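Local atomic coordinates of divalent-cation tolerance protein CutA (Pyrococcus horikoshii, PDB entry 1UKU), a protein that binds copper(II) at the interface between two of its trimers and is involved in resistance toward heavy metals. Residues T7-E12 against L72-V77; K19-E24 against E63-R68; K23-A28 against I97-K102; A30-H35 against K49-I54. All coordinates share one frame; numbering follows the deposited sequence.

Overall arrangement
The four contacts join the sheet, two helices and the C-terminal tail of one CutA chain, which has a ferredoxin-like, GlnB-like fold. Interaction 4 pairs strands 29-41 and 44-57 of the four-stranded antiparallel sheet; interaction 1, its centre about 11 Å away, brings the loop after helix 62-72 to the end of strand 2-8 and meets interaction 4 through Tyr75 and Glu50. Interaction 2 packs helix 11-23 against helix 62-72, and interaction 3, its centre about 9 Å from that of interaction 2, joins the turn after helix 11-23 to the tail. Along the chain, interactions 2 and 4 are nested within interaction 1, whereas interaction 3 crosses it. The copper site lies near interactions 1 and 4, across the chain's centre from interaction 3.

Interaction 1: residues T7-E12 against L72-V77; sequences TFPDWE and LHPYDV
The rings of Phe8 and His73 form an offset stack, their planes 6° apart and their centroids separated by 4.7 Å. CE1 of Phe8 lies over the rim of one imidazole face, while CD of Pro74 meets the phenyl ring at its edge. With CG of His73 anti to the backbone N (chi1 -150°), the imidazole swings across to the strand end, where NE2 approaches Thr7 O at 2.8 Å; the N-H points well off this line, the bond is weak, and a second weak bond goes to Thr6 OG1. The other nitrogen of the ring is held more firmly: Tyr75 N donates to His73 ND1 almost straight, at 3.0 Å and close to the ring plane, which helps to set the imidazole's rotation. Next to the stack the two prolines touch, CD of Pro9 lying 3.5 Å from CG of Pro74. Tyr75 comes at Pro9 from the opposite direction and sets CZ 3.6 Å from Pro9 CD, and its edge reaches OG1 of Thr7. Its hydroxyl bonds to Glu50 and its side chain touches that of Asp48, a copper-binding residue, so the contact flanks the metal site. Phe8 also packs on helix 11-23 and strand 44-57; the loop after helix 62-72 meets the end of strand 2-8 beside them.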
loop_
_atom_site.group_PDB
_atom_site.type_symbol
_atom_site.label_atom_id
_atom_site.label_comp_id
_atom_site.label_asym_id
_atom_site.label_seq_id
_atom_site.Cartn_x
_atom_site.Cartn_y
_atom_site.Cartn_z
ATOM N N THR A 7 -6.533 8.805 -4.468
ATOM C CA THR A 7 -5.511 9.472 -5.236
ATOM C C THR A 7 -5.984 10.838 -5.602
ATOM O O THR A 7 -7.181 11.077 -5.707
ATOM C CB THR A 7 -5.104 8.710 -6.490
ATOM O OG1 THR A 7 -6.138 8.810 -7.493
ATOM C CG2 THR A 7 -4.897 7.239 -6.219
ATOM N N PHE A 8 -5.026 11.725 -5.791
ATOM C CA PHE A 8 -5.271 13.151 -6.086
ATOM C C PHE A 8 -4.425 13.604 -7.266
ATOM O O PHE A 8 -3.368 13.048 -7.514
ATOM C CB PHE A 8 -4.912 14.041 -4.883
ATOM C CG PHE A 8 -5.743 13.806 -3.661
ATOM C CD1 PHE A 8 -6.979 14.416 -3.535
ATOM C CD2 PHE A 8 -5.297 12.959 -2.624
ATOM C CE1 PHE A 8 -7.749 14.218 -2.416
ATOM C CE2 PHE A 8 -6.095 12.769 -1.483
ATOM C CZ PHE A 8 -7.331 13.389 -1.401
ATOM N N PRO A 9 -4.889 14.610 -8.000
ATOM C CA PRO A 9 -4.141 15.087 -9.162
ATOM C C PRO A 9 -2.856 15.847 -8.840
ATOM O O PRO A 9 -1.984 15.860 -9.712
ATOM C CB PRO A 9 -5.178 15.931 -9.891
ATOM C CG PRO A 9 -6.026 16.432 -8.804
ATOM C CD PRO A 9 -6.214 15.219 -7.909
ATOM N N ASP A 10 -2.700 16.430 -7.654
ATOM C CA ASP A 10 -1.367 16.858 -7.207
ATOM C C ASP A 10 -1.428 17.179 -5.719
ATOM O O ASP A 10 -2.401 16.837 -5.020
ATOM C CB ASP A 10 -0.786 18.063 -7.984
ATOM C CG ASP A 10 0.773 18.142 -7.922
ATOM O OD1 ASP A 10 1.443 17.290 -8.543
ATOM O OD2 ASP A 10 1.410 19.053 -7.311
ATOM N N TRP A 11 -0.364 17.824 -5.252
ATOM C CA TRP A 11 -0.102 17.997 -3.864
ATOM C C TRP A 11 -1.019 19.001 -3.224
ATOM O O TRP A 11 -1.368 18.836 -2.043
ATOM C CB TRP A 11 1.358 18.464 -3.701
ATOM C CG TRP A 11 2.343 17.359 -3.815
ATOM C CD1 TRP A 11 3.064 17.017 -4.904
ATOM C CD2 TRP A 11 2.640 16.402 -2.809
ATOM N NE1 TRP A 11 3.834 15.920 -4.633
ATOM C CE2 TRP A 11 3.569 15.509 -3.346
ATOM C CE3 TRP A 11 2.210 16.220 -1.486
ATOM C CZ2 TRP A 11 4.089 14.443 -2.597
ATOM C CZ3 TRP A 11 2.724 15.184 -0.755
ATOM C CH2 TRP A 11 3.638 14.305 -1.305
ATOM N N GLU A 12 -1.390 20.066 -3.924
ATOM C CA GLU A 12 -2.219 21.098 -3.302
ATOM C C GLU A 12 -3.578 20.537 -2.929
ATOM O O GLU A 12 -4.020 20.732 -1.816
ATOM C CB GLU A 12 -2.364 22.324 -4.187
ATOM C CG GLU A 12 -3.101 23.489 -3.539
ATOM C CD GLU A 12 -2.363 24.125 -2.373
ATOM O OE1 GLU A 12 -1.102 24.117 -2.321
ATOM O OE2 GLU A 12 -3.082 24.620 -1.474
ATOM N N LEU A 72 -15.210 16.425 -0.987
ATOM C CA LEU A 72 -14.003 17.254 -1.085
ATOM C C LEU A 72 -13.127 16.958 -2.313
ATOM O O LEU A 72 -12.228 17.743 -2.643
ATOM C CB LEU A 72 -13.146 17.090 0.169
ATOM C CG LEU A 72 -13.789 17.655 1.427
ATOM C CD1 LEU A 72 -12.988 17.224 2.655
ATOM C CD2 LEU A 72 -13.860 19.163 1.380
ATOM N N HIS A 73 -13.409 15.870 -2.994
ATOM C CA HIS A 73 -12.435 15.337 -3.955
ATOM C C HIS A 73 -12.457 16.116 -5.260
ATOM O O HIS A 73 -13.534 16.427 -5.772
ATOM C CB HIS A 73 -12.710 13.868 -4.261
ATOM C CG HIS A 73 -11.471 13.106 -4.613
ATOM N ND1 HIS A 73 -10.757 13.333 -5.766
ATOM C CD2 HIS A 73 -10.804 12.155 -3.924
ATOM C CE1 HIS A 73 -9.678 12.561 -5.761
ATOM N NE2 HIS A 73 -9.687 11.839 -4.646
ATOM N N PRO A 74 -11.282 16.417 -5.819
ATOM C CA PRO A 74 -11.236 17.036 -7.158
ATOM C C PRO A 74 -11.696 16.163 -8.321
ATOM O O PRO A 74 -12.017 16.705 -9.391
ATOM C CB PRO A 74 -9.769 17.431 -7.331
ATOM C CG PRO A 74 -9.011 16.693 -6.299
ATOM C CD PRO A 74 -9.949 16.346 -5.187
ATOM N N TYR A 75 -11.719 14.847 -8.152
ATOM C CA TYR A 75 -12.213 13.966 -9.181
ATOM C C TYR A 75 -13.723 13.740 -9.084
ATOM O O TYR A 75 -14.230 13.526 -8.000
ATOM C CB TYR A 75 -11.499 12.608 -9.125
ATOM C CG TYR A 75 -10.022 12.649 -9.486
ATOM C CD1 TYR A 75 -9.466 13.691 -10.225
ATOM C CD2 TYR A 75 -9.188 11.642 -9.072
ATOM C CE1 TYR A 75 -8.139 13.682 -10.586
ATOM C CE2 TYR A 75 -7.854 11.627 -9.399
ATOM C CZ TYR A 75 -7.316 12.635 -10.147
ATOM O OH TYR A 75 -5.956 12.582 -10.430
ATOM N N ASP A 76 -14.391 13.746 -10.242
ATOM C CA ASP A 76 -15.797 13.340 -10.355
ATOM C C ASP A 76 -16.000 11.915 -9.854
ATOM O O ASP A 76 -16.982 11.623 -9.170
ATOM C CB ASP A 76 -16.275 13.377 -11.818
ATOM C CG ASP A 76 -16.136 14.733 -12.457
ATOM O OD1 ASP A 76 -16.486 15.738 -11.796
ATOM O OD2 ASP A 76 -15.737 14.883 -13.642
ATOM N N VAL A 77 -15.085 11.024 -10.234
ATOM C CA VAL A 77 -15.158 9.624 -9.831
ATOM C C VAL A 77 -13.837 9.243 -9.152
ATOM O O VAL A 77 -12.947 8.668 -9.779
ATOM C CB VAL A 77 -15.473 8.687 -11.025
ATOM C CG1 VAL A 77 -15.658 7.255 -10.559
ATOM C CG2 VAL A 77 -16.742 9.144 -11.764
#

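Interaction 2: residues K19-E24 against E63-R68; sequences KTLLKE and EELKER
Arg68 and Glu24 join the two helices of the ferredoxin-like fold, 11-23 and 62-72, which run roughly antiparallel with the axes of their short segments 11.6 Å apart. From CB outward, Arg68 first rests 4.0 Å from CD2 of Leu21, the two side chains sliding past each other in opposite directions. Bends at chi2 (-59°) and chi3 (-81°) then fold the chain toward Glu24, so that CG and CD pass alongside OE2. At the tip the guanidinium takes the carboxylate side-on: NE of Arg68 donates to OE2 of Glu24 and NH2 to OE1, each at 2.8 Å, and both oxygens use their syn lone pairs. The two flat groups are nearly coplanar, 11° apart, so this paired salt bridge restrains rotation of both. NH2 also comes near the methyl CG2 of Thr20, whereas NH1 turns to a second carboxylate, that of Glu71. Two acids thus share one arginine, which probably stabilises its positive charge. Deeper between the helices, Leu21 and Leu65 cross at about a right angle, and both branches of Leu21 reach the same methyl. Leu65 CD1 lies 3.8 Å from Leu21 CD2 and 3.9 Å from Leu21 CD1.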
loop_
_atom_site.group_PDB
_atom_site.type_symbol
_atom_site.label_atom_id
_atom_site.label_comp_id
_atom_site.label_asym_id
_atom_site.label_seq_id
_atom_site.Cartn_x
_atom_site.Cartn_y
_atom_site.Cartn_z
ATOM N N LYS A 19 -5.758 17.830 5.170
ATOM C CA LYS A 19 -5.767 18.740 6.315
ATOM C C LYS A 19 -7.230 19.020 6.756
ATOM O O LYS A 19 -7.494 19.087 7.955
ATOM C CB LYS A 19 -5.004 20.042 6.027
ATOM C CG LYS A 19 -3.510 19.859 5.880
ATOM C CD LYS A 19 -2.751 21.160 5.649
ATOM C CE LYS A 19 -1.264 20.900 5.488
ATOM N NZ LYS A 19 -0.500 22.163 5.267
ATOM N N THR A 20 -8.176 19.148 5.824
ATOM C CA THR A 20 -9.604 19.297 6.183
ATOM C C THR A 20 -10.098 18.062 6.948
ATOM O O THR A 20 -10.834 18.178 7.916
ATOM C CB THR A 20 -10.440 19.505 4.932
ATOM O OG1 THR A 20 -9.990 20.703 4.268
ATOM C CG2 THR A 20 -11.871 19.713 5.274
ATOM N N LEU A 21 -9.692 16.874 6.519
ATOM C CA LEU A 21 -10.142 15.641 7.149
ATOM C C LEU A 21 -9.550 15.561 8.547
ATOM O O LEU A 21 -10.235 15.089 9.470
ATOM C CB LEU A 21 -9.774 14.416 6.324
ATOM C CG LEU A 21 -10.450 14.275 4.960
ATOM C CD1 LEU A 21 -9.854 13.060 4.202
ATOM C CD2 LEU A 21 -11.980 14.159 5.008
ATOM N N LEU A 22 -8.302 16.001 8.735
ATOM C CA LEU A 22 -7.696 16.046 10.067
ATOM C C LEU A 22 -8.449 17.047 10.950
ATOM O O LEU A 22 -8.777 16.743 12.092
ATOM C CB LEU A 22 -6.203 16.396 9.999
ATOM C CG LEU A 22 -5.320 15.231 9.522
ATOM C CD1 LEU A 22 -3.973 15.744 9.042
ATOM C CD2 LEU A 22 -5.115 14.207 10.615
ATOM N N LYS A 23 -8.731 18.222 10.415
ATOM C CA LYS A 23 -9.456 19.247 11.189
ATOM C C LYS A 23 -10.822 18.743 11.639
ATOM O O LYS A 23 -11.277 19.078 12.742
ATOM C CB LYS A 23 -9.600 20.528 10.388
ATOM C CG LYS A 23 -8.252 21.279 10.283
ATOM C CD LYS A 23 -8.360 22.665 9.683
ATOM C CE LYS A 23 -9.241 22.742 8.456
ATOM N NZ LYS A 23 -8.983 23.998 7.690
ATOM N N GLU A 24 -11.483 17.940 10.795
ATOM C CA GLU A 24 -12.785 17.364 11.074
ATOM C C GLU A 24 -12.694 16.108 11.894
ATOM O O GLU A 24 -13.715 15.497 12.199
ATOM C CB GLU A 24 -13.550 17.148 9.770
ATOM C CG GLU A 24 -13.930 18.476 9.163
ATOM C CD GLU A 24 -14.661 18.377 7.855
ATOM O OE1 GLU A 24 -14.733 19.408 7.156
ATOM O OE2 GLU A 24 -15.166 17.286 7.541
ATOM N N GLU A 63 -18.178 5.383 6.817
ATOM C CA GLU A 63 -19.205 5.967 5.959
ATOM C C GLU A 63 -19.145 7.494 5.966
ATOM O O GLU A 63 -19.278 8.132 4.935
ATOM C CB GLU A 63 -20.630 5.462 6.328
ATOM C CG GLU A 63 -20.870 3.989 6.003
ATOM C CD GLU A 63 -20.720 3.635 4.529
ATOM O OE1 GLU A 63 -20.686 4.527 3.649
ATOM O OE2 GLU A 63 -20.651 2.413 4.256
ATOM N N GLU A 64 -18.915 8.072 7.139
ATOM C CA GLU A 64 -18.793 9.501 7.240
ATOM C C GLU A 64 -17.574 9.984 6.468
ATOM O O GLU A 64 -17.613 11.006 5.815
ATOM C CB GLU A 64 -18.724 9.904 8.721
ATOM C CG GLU A 64 -18.784 11.395 8.957
ATOM C CD GLU A 64 -18.885 11.775 10.424
ATOM O OE1 GLU A 64 -18.948 12.992 10.657
ATOM O OE2 GLU A 64 -18.864 10.888 11.311
ATOM N N LEU A 65 -16.469 9.250 6.574
ATOM C CA LEU A 65 -15.237 9.649 5.904
ATOM C C LEU A 65 -15.399 9.543 4.389
ATOM O O LEU A 65 -14.981 10.418 3.646
ATOM C CB LEU A 65 -14.072 8.784 6.379
ATOM C CG LEU A 65 -12.751 8.979 5.620
ATOM C CD1 LEU A 65 -12.282 10.409 5.696
ATOM C CD2 LEU A 65 -11.706 8.019 6.122
ATOM N N LYS A 66 -16.008 8.450 3.937
ATOM C CA LYS A 66 -16.234 8.244 2.526
ATOM C C LYS A 66 -17.081 9.377 1.957
ATOM O O LYS A 66 -16.766 9.917 0.894
ATOM C CB LYS A 66 -16.918 6.918 2.288
ATOM C CG LYS A 66 -17.193 6.678 0.808
ATOM C CD LYS A 66 -17.892 5.378 0.523
ATOM C CE LYS A 66 -19.311 5.638 0.199
ATOM N NZ LYS A 66 -20.163 4.690 0.876
ATOM N N GLU A 67 -18.138 9.765 2.664
ATOM C CA GLU A 67 -18.967 10.876 2.182
ATOM C C GLU A 67 -18.188 12.171 2.124
ATOM O O GLU A 67 -18.293 12.907 1.134
ATOM C CB GLU A 67 -20.198 11.079 3.073
ATOM C CG GLU A 67 -21.052 12.293 2.678
ATOM C CD GLU A 67 -21.652 12.245 1.265
ATOM O OE1 GLU A 67 -21.923 13.337 0.674
ATOM O OE2 GLU A 67 -21.862 11.168 0.686
ATOM N N ARG A 68 -17.385 12.456 3.149
ATOM C CA ARG A 68 -16.608 13.679 3.131
ATOM C C ARG A 68 -15.571 13.691 2.003
ATOM O O ARG A 68 -15.376 14.719 1.345
ATOM C CB ARG A 68 -15.974 13.966 4.486
ATOM C CG ARG A 68 -16.916 14.591 5.464
ATOM C CD ARG A 68 -17.520 15.929 4.987
ATOM N NE ARG A 68 -16.678 17.112 5.146
ATOM C CZ ARG A 68 -16.640 18.152 4.307
ATOM N NH1 ARG A 68 -17.349 18.164 3.189
ATOM N NH2 ARG A 68 -15.884 19.192 4.586
#

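Interaction 3: residues K23-A28 against I97-K102; sequences KERLIA and IEETKK
Glu99, near the end of helix 90-99, receives Arg25 NH1 twice, through its side chain and its backbone. OE2 of Glu99 accepts at 2.7 Å from NH1 of Arg25 on its anti lone pair, and Glu99 O takes the same nitrogen at 2.8 Å; both acceptors lie within 3° of the guanidinium plane. A bend at chi2 (-65°) turns the Glu99 carboxylate toward the same nitrogen that its carbonyl meets; carboxylate and guanidinium planes are 14° apart. A water also bridges Glu99 O and Ile27 O. Next comes Thr100, whose CG2 is directed at the opposing backbone, 3.6 Å from Ala28 N, while OG1 bonds to Leu96 O. Lys101 N then donates to Arg25 O at 2.9 Å. Its aliphatic chain runs beside Leu26, CD of Lys101 lying 3.6 Å from Leu26 CD2, and NZ reaches Glu64 and a water held by Glu24 O. Within the tail itself, Lys102 NZ donates to the carbonyls of Ile97, Glu98 and Thr100. Arg25 closes helix 11-23 with a Schellman motif and forms a cation-pi contact with Trp40 of the third subunit. The C-terminal tail thus lies along the turn between helix 11-23 and strand 29-41, beside helix 62-72.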
loop_
_atom_site.group_PDB
_atom_site.type_symbol
_atom_site.label_atom_id
_atom_site.label_comp_id
_atom_site.label_asym_id
_atom_site.label_seq_id
_atom_site.Cartn_x
_atom_site.Cartn_y
_atom_site.Cartn_z
ATOM N N LYS A 23 -8.731 18.222 10.415
ATOM C CA LYS A 23 -9.456 19.247 11.189
ATOM C C LYS A 23 -10.822 18.743 11.639
ATOM O O LYS A 23 -11.277 19.078 12.742
ATOM C CB LYS A 23 -9.600 20.528 10.388
ATOM C CG LYS A 23 -8.252 21.279 10.283
ATOM C CD LYS A 23 -8.360 22.665 9.683
ATOM C CE LYS A 23 -9.241 22.742 8.456
ATOM N NZ LYS A 23 -8.983 23.998 7.690
ATOM N N GLU A 24 -11.483 17.940 10.795
ATOM C CA GLU A 24 -12.785 17.364 11.074
ATOM C C GLU A 24 -12.694 16.108 11.894
ATOM O O GLU A 24 -13.715 15.497 12.199
ATOM C CB GLU A 24 -13.550 17.148 9.770
ATOM C CG GLU A 24 -13.930 18.476 9.163
ATOM C CD GLU A 24 -14.661 18.377 7.855
ATOM O OE1 GLU A 24 -14.733 19.408 7.156
ATOM O OE2 GLU A 24 -15.166 17.286 7.541
ATOM N N ARG A 25 -11.461 15.710 12.226
ATOM C CA ARG A 25 -11.153 14.600 13.113
ATOM C C ARG A 25 -11.675 13.254 12.554
ATOM O O ARG A 25 -11.954 12.301 13.258
ATOM C CB ARG A 25 -11.582 14.978 14.544
ATOM C CG ARG A 25 -10.651 16.088 15.130
ATOM C CD ARG A 25 -9.460 15.531 15.784
ATOM N NE ARG A 25 -8.531 16.497 16.385
ATOM C CZ ARG A 25 -7.412 16.149 17.018
ATOM N NH1 ARG A 25 -7.067 14.884 17.094
ATOM N NH2 ARG A 25 -6.590 17.065 17.542
ATOM N N LEU A 26 -11.696 13.175 11.218
ATOM C CA LEU A 26 -12.174 11.986 10.531
ATOM C C LEU A 26 -11.087 10.961 10.255
ATOM O O LEU A 26 -11.411 9.818 9.951
ATOM C CB LEU A 26 -12.901 12.326 9.234
ATOM C CG LEU A 26 -14.234 13.025 9.483
ATOM C CD1 LEU A 26 -14.790 13.541 8.166
ATOM C CD2 LEU A 26 -15.221 12.080 10.149
ATOM N N ILE A 27 -9.839 11.415 10.311
ATOM C CA ILE A 27 -8.654 10.557 10.168
ATOM C C ILE A 27 -7.664 10.932 11.240
ATOM O O ILE A 27 -7.654 12.070 11.673
ATOM C CB ILE A 27 -7.993 10.642 8.749
ATOM C CG1 ILE A 27 -7.375 12.007 8.461
ATOM C CG2 ILE A 27 -9.001 10.245 7.684
ATOM C CD1 ILE A 27 -6.677 12.072 7.097
ATOM N N ALA A 28 -6.826 9.970 11.626
ATOM C CA ALA A 28 -5.735 10.246 12.549
ATOM C C ALA A 28 -4.451 10.656 11.849
ATOM O O ALA A 28 -3.623 11.361 12.419
ATOM C CB ALA A 28 -5.458 9.051 13.419
ATOM N N ILE A 97 -7.428 6.209 18.123
ATOM C CA ILE A 97 -8.764 6.427 18.692
ATOM C C ILE A 97 -8.826 7.790 19.408
ATOM O O ILE A 97 -9.782 8.555 19.264
ATOM C CB ILE A 97 -9.107 5.273 19.643
ATOM C CG1 ILE A 97 -9.312 3.984 18.851
ATOM C CG2 ILE A 97 -10.365 5.597 20.482
ATOM C CD1 ILE A 97 -9.347 2.725 19.710
ATOM N N GLU A 98 -7.779 8.106 20.142
ATOM C CA GLU A 98 -7.724 9.385 20.866
ATOM C C GLU A 98 -7.807 10.557 19.914
ATOM O O GLU A 98 -8.424 11.575 20.231
ATOM C CB GLU A 98 -6.471 9.471 21.718
ATOM C CG GLU A 98 -6.574 8.575 22.931
ATOM C CD GLU A 98 -5.268 8.377 23.662
ATOM O OE1 GLU A 98 -5.310 7.686 24.707
ATOM O OE2 GLU A 98 -4.219 8.904 23.215
ATOM N N GLU A 99 -7.189 10.417 18.739
ATOM C CA GLU A 99 -7.074 11.532 17.794
ATOM C C GLU A 99 -8.246 11.668 16.833
ATOM O O GLU A 99 -8.305 12.623 16.068
ATOM C CB GLU A 99 -5.771 11.395 16.998
ATOM C CG GLU A 99 -4.496 11.490 17.840
ATOM C CD GLU A 99 -4.228 12.850 18.517
ATOM O OE1 GLU A 99 -3.215 12.893 19.252
ATOM O OE2 GLU A 99 -4.970 13.870 18.389
ATOM N N THR A 100 -9.201 10.751 16.872
ATOM C CA THR A 100 -10.335 10.829 15.963
ATOM C C THR A 100 -11.614 11.202 16.730
ATOM O O THR A 100 -11.700 10.996 17.947
ATOM C CB THR A 100 -10.502 9.527 15.173
ATOM O OG1 THR A 100 -10.348 8.373 16.012
ATOM C CG2 THR A 100 -9.377 9.431 14.115
ATOM N N LYS A 101 -12.596 11.703 16.004
ATOM C CA LYS A 101 -13.757 12.354 16.591
ATOM C C LYS A 101 -14.622 11.366 17.352
ATOM O O LYS A 101 -14.658 10.169 17.055
ATOM C CB LYS A 101 -14.574 13.094 15.538
ATOM C CG LYS A 101 -15.321 12.186 14.595
ATOM C CD LYS A 101 -16.108 12.974 13.536
ATOM C CE LYS A 101 -17.428 13.512 14.046
ATOM N NZ LYS A 101 -18.190 14.287 12.993
ATOM N N LYS A 102 -15.316 11.893 18.357
ATOM C CA LYS A 102 -16.146 11.069 19.228
ATOM C C LYS A 102 -17.570 11.555 19.303
ATOM O O LYS A 102 -18.206 11.648 18.254
ATOM C CB LYS A 102 -15.525 11.008 20.626
ATOM C CG LYS A 102 -14.214 10.276 20.607
ATOM C CD LYS A 102 -13.334 10.544 21.803
ATOM C CE LYS A 102 -11.996 9.870 21.545
ATOM N NZ LYS A 102 -11.220 10.690 20.590
ATOM O OXT LYS A 102 -18.045 11.794 20.419
HETATM O O HOH W 1 -16.321 16.179 11.856
HETATM O O HOH W 2 -7.941 13.715 13.611
#

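Interaction 4: residues A30-H35 against K49-I54; sequences ANLREH and KEVGAI
CG of His35 sits between its backbone N and carbonyl carbon (chi1 65°), and CG of Arg33 takes the same position (chi1 84°) before the chain bends at chi2, which brings both side chains over Gly52 on one face of the hairpin. There NH1 of Arg33 donates to His35 ND1 at 2.8 Å, almost within both the guanidinium and imidazole planes. The other ring nitrogen, NE2 of His35, donates to Glu50 OE1, also at 2.8 Å, meeting on its anti side a carboxylate whose other oxygen is held by Tyr75; ring and carboxylate planes are 67° apart. With both nitrogens engaged, the imidazole is fixed in its rotation. Lacking a side chain, Gly52 lets Arg33 NH1 approach its CA to 3.5 Å. On the other face Leu32 CB touches Val51 CG1 at 3.9 Å, and both side chains touch Trp11. Paired backbone bonds at Asn31-Ile54, Arg33-Gly52 and His35-Glu50 set the antiparallel register. A water links NZ of the copper-site residue Lys49 to Glu34 OE2, while Trp11 NE1 bonds to Glu34 OE1. On its other edge strand 44-57 pairs with strand 2-8, helix 11-23 covers the Leu32 and Val51 face, and residues 30-32 pair with a strand of the third subunit, carrying the sheet across the trimer interface.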
loop_
_atom_site.group_PDB
_atom_site.type_symbol
_atom_site.label_atom_id
_atom_site.label_comp_id
_atom_site.label_asym_id
_atom_site.label_seq_id
_atom_site.Cartn_x
_atom_site.Cartn_y
_atom_site.Cartn_z
ATOM N N ALA A 30 -2.343 10.750 7.634
ATOM C CA ALA A 30 -2.240 10.522 6.204
ATOM C C ALA A 30 -0.765 10.382 5.808
ATOM O O ALA A 30 0.091 11.034 6.388
ATOM C CB ALA A 30 -2.882 11.616 5.466
ATOM N N ASN A 31 -0.485 9.486 4.865
ATOM C CA ASN A 31 0.826 9.357 4.250
ATOM C C ASN A 31 0.627 9.623 2.739
ATOM O O ASN A 31 -0.153 8.933 2.090
ATOM C CB ASN A 31 1.386 7.950 4.427
ATOM C CG ASN A 31 1.734 7.567 5.853
ATOM O OD1 ASN A 31 2.055 6.394 6.062
ATOM N ND2 ASN A 31 1.746 8.502 6.809
ATOM N N LEU A 32 1.316 10.622 2.211
ATOM C CA LEU A 32 1.157 11.062 0.819
ATOM C C LEU A 32 2.428 10.808 0.060
ATOM O O LEU A 32 3.501 11.152 0.520
ATOM C CB LEU A 32 0.842 12.547 0.737
ATOM C CG LEU A 32 -0.606 12.963 1.075
ATOM C CD1 LEU A 32 -1.172 12.393 2.365
ATOM C CD2 LEU A 32 -0.716 14.484 1.038
ATOM N N ARG A 33 2.318 10.256 -1.135
ATOM C CA ARG A 33 3.484 10.058 -2.003
ATOM C C ARG A 33 3.045 10.020 -3.465
ATOM O O ARG A 33 1.965 9.567 -3.791
ATOM C CB ARG A 33 4.310 8.816 -1.641
ATOM C CG ARG A 33 3.825 7.503 -2.213
ATOM C CD ARG A 33 2.588 7.031 -1.623
ATOM N NE ARG A 33 2.068 5.789 -2.247
ATOM C CZ ARG A 33 1.380 5.704 -3.380
ATOM N NH1 ARG A 33 1.153 6.756 -4.123
ATOM N NH2 ARG A 33 0.891 4.532 -3.771
ATOM N N GLU A 34 3.898 10.540 -4.330
ATOM C CA GLU A 34 3.652 10.534 -5.766
ATOM C C GLU A 34 3.582 9.130 -6.371
ATOM O O GLU A 34 4.252 8.200 -5.925
ATOM C CB GLU A 34 4.745 11.372 -6.460
ATOM C CG GLU A 34 4.633 12.859 -6.167
ATOM C CD GLU A 34 5.844 13.657 -6.645
ATOM O OE1 GLU A 34 6.017 14.820 -6.184
ATOM O OE2 GLU A 34 6.631 13.144 -7.482
ATOM N N HIS A 35 2.793 9.027 -7.439
ATOM C CA HIS A 35 2.865 7.857 -8.309
ATOM C C HIS A 35 2.442 8.262 -9.703
ATOM O O HIS A 35 1.946 9.372 -9.914
ATOM C CB HIS A 35 2.020 6.685 -7.790
ATOM C CG HIS A 35 0.550 6.958 -7.771
ATOM N ND1 HIS A 35 -0.197 6.972 -6.614
ATOM C CD2 HIS A 35 -0.319 7.194 -8.785
ATOM C CE1 HIS A 35 -1.452 7.275 -6.917
ATOM N NE2 HIS A 35 -1.560 7.384 -8.229
ATOM N N LYS A 49 0.197 11.871 -13.648
ATOM C CA LYS A 49 0.974 11.973 -12.408
ATOM C C LYS A 49 0.043 12.422 -11.303
ATOM O O LYS A 49 -0.744 13.362 -11.459
ATOM C CB LYS A 49 2.082 12.979 -12.549
ATOM C CG LYS A 49 3.088 12.627 -13.577
ATOM C CD LYS A 49 4.270 13.567 -13.540
ATOM C CE LYS A 49 5.102 13.430 -12.271
ATOM N NZ LYS A 49 6.295 14.364 -12.266
ATOM N N GLU A 50 0.101 11.699 -10.201
ATOM C CA GLU A 50 -0.815 11.883 -9.089
ATOM C C GLU A 50 -0.086 11.855 -7.754
ATOM O O GLU A 50 1.065 11.488 -7.672
ATOM C CB GLU A 50 -1.860 10.769 -9.076
ATOM C CG GLU A 50 -2.804 10.705 -10.273
ATOM C CD GLU A 50 -3.942 9.732 -10.017
ATOM O OE1 GLU A 50 -3.725 8.588 -9.597
ATOM O OE2 GLU A 50 -5.114 10.110 -10.228
ATOM N N VAL A 51 -0.834 12.188 -6.701
ATOM C CA VAL A 51 -0.381 11.969 -5.325
ATOM C C VAL A 51 -1.325 10.968 -4.681
ATOM O O VAL A 51 -2.537 11.242 -4.585
ATOM C CB VAL A 51 -0.315 13.297 -4.544
ATOM C CG1 VAL A 51 0.068 13.049 -3.072
ATOM C CG2 VAL A 51 0.721 14.196 -5.217
ATOM N N GLY A 52 -0.812 9.821 -4.285
ATOM C CA GLY A 52 -1.617 8.858 -3.558
ATOM C C GLY A 52 -1.624 9.158 -2.077
ATOM O O GLY A 52 -0.628 9.663 -1.568
ATOM N N ALA A 53 -2.715 8.832 -1.403
ATOM C CA ALA A 53 -2.910 9.126 0.021
ATOM C C ALA A 53 -3.410 7.891 0.739
ATOM O O ALA A 53 -4.437 7.310 0.374
ATOM C CB ALA A 53 -3.892 10.250 0.196
ATOM N N ILE A 54 -2.645 7.511 1.743
ATOM C CA ILE A 54 -2.969 6.428 2.644
ATOM C C ILE A 54 -3.463 7.080 3.940
ATOM O O ILE A 54 -2.703 7.726 4.661
ATOM C CB ILE A 54 -1.729 5.546 2.910
ATOM C CG1 ILE A 54 -1.213 4.902 1.619
ATOM C CG2 ILE A 54 -2.077 4.447 3.922
ATOM C CD1 ILE A 54 0.272 4.517 1.660
HETATM O O HOH W 3 7.552 14.773 -9.740
#